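Local atomic coordinates of possible substrate binding protein of ABC transporter system (Rhodopseudomonas palustris, PDB entry 3N0X), a protein that probably binds a branched-chain amino acid or related small solute and delivers it to an ABC transporter for uptake. Residues Lys97-Val102 / Lys309-Met314. Sequence-based numbering, arbitrary orientation.
Sequences KKILIV and KLIAAM
Ile-99 and Ile-101 lie on one face of the mixed, mainly parallel sheet in a lobe of this periplasmic-binding-protein fold, where they meet the short helix 307-314. Ile-99 does most of the work. Its CD1 fits among three side chains of the helix, those of Leu-310, Ile-311 and Met-314. The tightest approach is Ile-99 CD1 to Leu-310 CB, 3.5 Å, slightly closer than carbons normally pack. On one flank the same methyl lies 4.0 Å from Ile-311 CG1; on another, Ile-99 CD1 is 3.8 Å from the selenium of Met-314, a selenomethionine. CG1 of Ile-99 sits beside the backbone N (chi1 -72°) and the chain then runs out extended, which carries CD1 across to the helix.

Met-314 points from the helix toward the strand, so its chain and that of Ile-99 run past each other in opposite directions. A bend at its last torsion (chi3 73°) sets CE against the ethyl arm of Ile-101, with Met-314 CE 3.9 Å from Ile-101 CG1.

Phe-120 of strand 119-121 touches both Ile-99 and Met-314, while helix 283-302 adds Val-295 against Ile-101 and Ala-298 against Met-314. At the start of helix 307-314, OG1 of Thr-307 is hydrogen-bonded to Lys-97 O. No hydrogen bond joins 97-102 to 309-314 themselves: their side chains meet through buried apolar surface, and the strand's backbone is bonded instead to its sheet neighbours, so shape and dispersion carry this contact.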
ATOM      1  N   LYS A  97      -0.448 -22.080  14.173  1.00 18.51           N
ATOM      2  CA  LYS A  97       0.964 -22.202  13.793  0.60 17.42           C
ATOM      3  C   LYS A  97       1.116 -22.294  12.277  1.00 17.49           C
ATOM      4  O   LYS A  97       1.794 -23.156  11.754  1.00 17.48           O
ATOM      5  CB  LYS A  97       1.660 -23.363  14.506  0.60 19.34           C
ATOM      6  CG  LYS A  97       1.739 -23.196  16.015  0.60 18.85           C
ATOM      7  CD  LYS A  97       2.512 -24.324  16.664  0.60 19.08           C
ATOM      8  CE  LYS A  97       2.610 -24.149  18.185  0.60 19.68           C
ATOM      9  NZ  LYS A  97       3.435 -25.258  18.757  0.60 20.55           N
ATOM     10  N   LYS A  98       0.465 -21.348  11.600  1.00 16.75           N
ATOM     11  CA  LYS A  98       0.524 -21.231  10.151  0.60 16.47           C
ATOM     12  C   LYS A  98       0.734 -19.756   9.778  1.00 16.09           C
ATOM     13  O   LYS A  98       0.320 -18.850  10.493  1.00 15.31           O
ATOM     14  CB  LYS A  98      -0.724 -21.854   9.500  0.60 16.76           C
ATOM     15  CG  LYS A  98      -0.724 -23.398   9.510  0.60 21.63           C
ATOM     16  CD  LYS A  98      -1.825 -23.984   8.634  0.60 25.24           C
ATOM     17  CE  LYS A  98      -1.785 -25.521   8.535  0.60 25.97           C
ATOM     18  NZ  LYS A  98      -3.014 -26.135   7.944  0.60 16.72           N
ATOM     19  N   ILE A  99       1.405 -19.531   8.659  1.00 16.53           N
ATOM     20  CA  ILE A  99       1.715 -18.187   8.218  1.00 14.94           C
ATOM     21  C   ILE A  99       0.492 -17.502   7.607  1.00 14.58           C
ATOM     22  O   ILE A  99      -0.291 -18.120   6.876  1.00 15.31           O
ATOM     23  CB  ILE A  99       2.889 -18.220   7.231  1.00 15.71           C
ATOM     24  CG1 ILE A  99       4.189 -18.546   8.008  1.00 18.86           C
ATOM     25  CG2 ILE A  99       3.019 -16.880   6.481  1.00 16.58           C
ATOM     26  CD1 ILE A  99       5.278 -18.989   7.097  1.00 21.59           C
ATOM     27  N   LEU A 100       0.381 -16.210   7.875  1.00 13.37           N
ATOM     28  CA  LEU A 100      -0.538 -15.317   7.187  1.00 12.38           C
ATOM     29  C   LEU A 100       0.308 -14.227   6.527  1.00 12.47           C
ATOM     30  O   LEU A 100       1.050 -13.516   7.210  1.00 14.16           O
ATOM     31  CB  LEU A 100      -1.513 -14.703   8.168  1.00 15.10           C
ATOM     32  CG  LEU A 100      -2.464 -13.645   7.575  1.00 15.14           C
ATOM     33  CD1 LEU A 100      -3.395 -14.200   6.497  1.00 15.52           C
ATOM     34  CD2 LEU A 100      -3.272 -12.986   8.680  1.00 16.70           C
ATOM     35  N   ILE A 101       0.197 -14.115   5.207  1.00 13.05           N
ATOM     36  CA  ILE A 101       0.838 -13.040   4.448  1.00 13.33           C
ATOM     37  C   ILE A 101      -0.227 -11.971   4.289  1.00 12.46           C
ATOM     38  O   ILE A 101      -1.285 -12.185   3.678  1.00 15.68           O
ATOM     39  CB  ILE A 101       1.335 -13.491   3.052  1.00 12.42           C
ATOM     40  CG1 ILE A 101       2.497 -14.508   3.202  1.00 14.11           C
ATOM     41  CG2 ILE A 101       1.763 -12.256   2.247  1.00 16.05           C
ATOM     42  CD1 ILE A 101       2.835 -15.226   1.886  1.00 18.43           C
ATOM     43  N   VAL A 102       0.023 -10.820   4.882  1.00 12.53           N
ATOM     44  CA  VAL A 102      -0.967  -9.754   4.901  1.00 12.70           C
ATOM     45  C   VAL A 102      -0.888  -8.963   3.602  1.00 12.18           C
ATOM     46  O   VAL A 102       0.173  -8.438   3.230  1.00 12.87           O
ATOM     47  CB  VAL A 102      -0.835  -8.857   6.142  1.00 13.70           C
ATOM     48  CG1 VAL A 102      -1.864  -7.668   6.050  1.00 13.27           C
ATOM     49  CG2 VAL A 102      -1.045  -9.727   7.421  1.00 14.72           C
ATOM     50  N   LYS A 309      10.097 -24.015   8.696  1.00 18.45           N
ATOM     51  CA  LYS A 309      10.996 -23.900   7.540  1.00 19.25           C
ATOM     52  C   LYS A 309      10.648 -22.681   6.680  1.00 17.77           C
ATOM     53  O   LYS A 309      11.556 -21.991   6.161  1.00 17.95           O
ATOM     54  CB  LYS A 309      11.003 -25.193   6.703  1.00 18.72           C
ATOM     55  CG  LYS A 309      11.696 -26.375   7.398  1.00 20.49           C
ATOM     56  CD  LYS A 309      11.638 -27.628   6.515  1.00 20.01           C
ATOM     57  CE  LYS A 309      12.435 -28.782   7.124  1.00 27.19           C
ATOM     58  NZ  LYS A 309      12.222 -30.039   6.405  1.00 28.45           N
ATOM     59  N   LEU A 310       9.354 -22.398   6.566  1.00 18.02           N
ATOM     60  CA  LEU A 310       8.889 -21.236   5.805  1.00 17.55           C
ATOM     61  C   LEU A 310       9.296 -19.930   6.492  1.00 18.90           C
ATOM     62  O   LEU A 310       9.787 -19.014   5.821  1.00 17.62           O
ATOM     63  CB  LEU A 310       7.380 -21.278   5.577  1.00 16.90           C
ATOM     64  CG  LEU A 310       6.928 -22.313   4.534  1.00 17.87           C
ATOM     65  CD1 LEU A 310       5.382 -22.402   4.520  1.00 21.45           C
ATOM     66  CD2 LEU A 310       7.529 -21.983   3.174  1.00 18.66           C
ATOM     67  N   ILE A 311       9.124 -19.831   7.815  1.00 17.67           N
ATOM     68  CA  ILE A 311       9.537 -18.622   8.541  1.00 17.70           C
ATOM     69  C   ILE A 311      11.031 -18.370   8.330  1.00 17.95           C
ATOM     70  O   ILE A 311      11.438 -17.243   8.071  1.00 18.26           O
ATOM     71  CB  ILE A 311       9.201 -18.702  10.075  1.00 18.36           C
ATOM     72  CG1 ILE A 311       7.687 -18.740  10.276  1.00 20.53           C
ATOM     73  CG2 ILE A 311       9.826 -17.510  10.853  1.00 17.98           C
ATOM     74  CD1 ILE A 311       7.244 -18.952  11.754  1.00 19.74           C
ATOM     75  N   ALA A 312      11.841 -19.425   8.475  1.00 16.67           N
ATOM     76  CA  ALA A 312      13.290 -19.314   8.344  1.00 19.79           C
ATOM     77  C   ALA A 312      13.677 -18.908   6.938  1.00 20.12           C
ATOM     78  O   ALA A 312      14.626 -18.126   6.742  1.00 21.59           O
ATOM     79  CB  ALA A 312      14.003 -20.648   8.747  1.00 21.57           C
ATOM     80  N   ALA A 313      12.967 -19.462   5.960  1.00 18.21           N
ATOM     81  CA  ALA A 313      13.223 -19.136   4.556  1.00 18.59           C
ATOM     82  C   ALA A 313      12.816 -17.685   4.229  1.00 17.18           C
ATOM     83  O   ALA A 313      13.559 -16.980   3.512  1.00 18.34           O
ATOM     84  CB  ALA A 313      12.466 -20.119   3.641  1.00 20.14           C
HETATM   85  N   MSE A 314      11.697 -17.236   4.790  1.00 18.40           N
HETATM   86  CA  MSE A 314      11.115 -15.938   4.443  1.00 15.76           C
HETATM   87  C   MSE A 314      11.779 -14.729   5.126  1.00 17.16           C
HETATM   88  O   MSE A 314      11.773 -13.631   4.558  1.00 15.81           O
HETATM   89  CB  MSE A 314       9.603 -15.949   4.718  1.00 17.02           C
HETATM   90  CG  MSE A 314       8.890 -16.876   3.766  1.00 14.11           C
HETATM   91 SE   MSE A 314       7.080 -17.195   4.291  0.75 17.11          SE
HETATM   92  CE  MSE A 314       6.236 -15.564   3.870  1.00 14.95           C
TER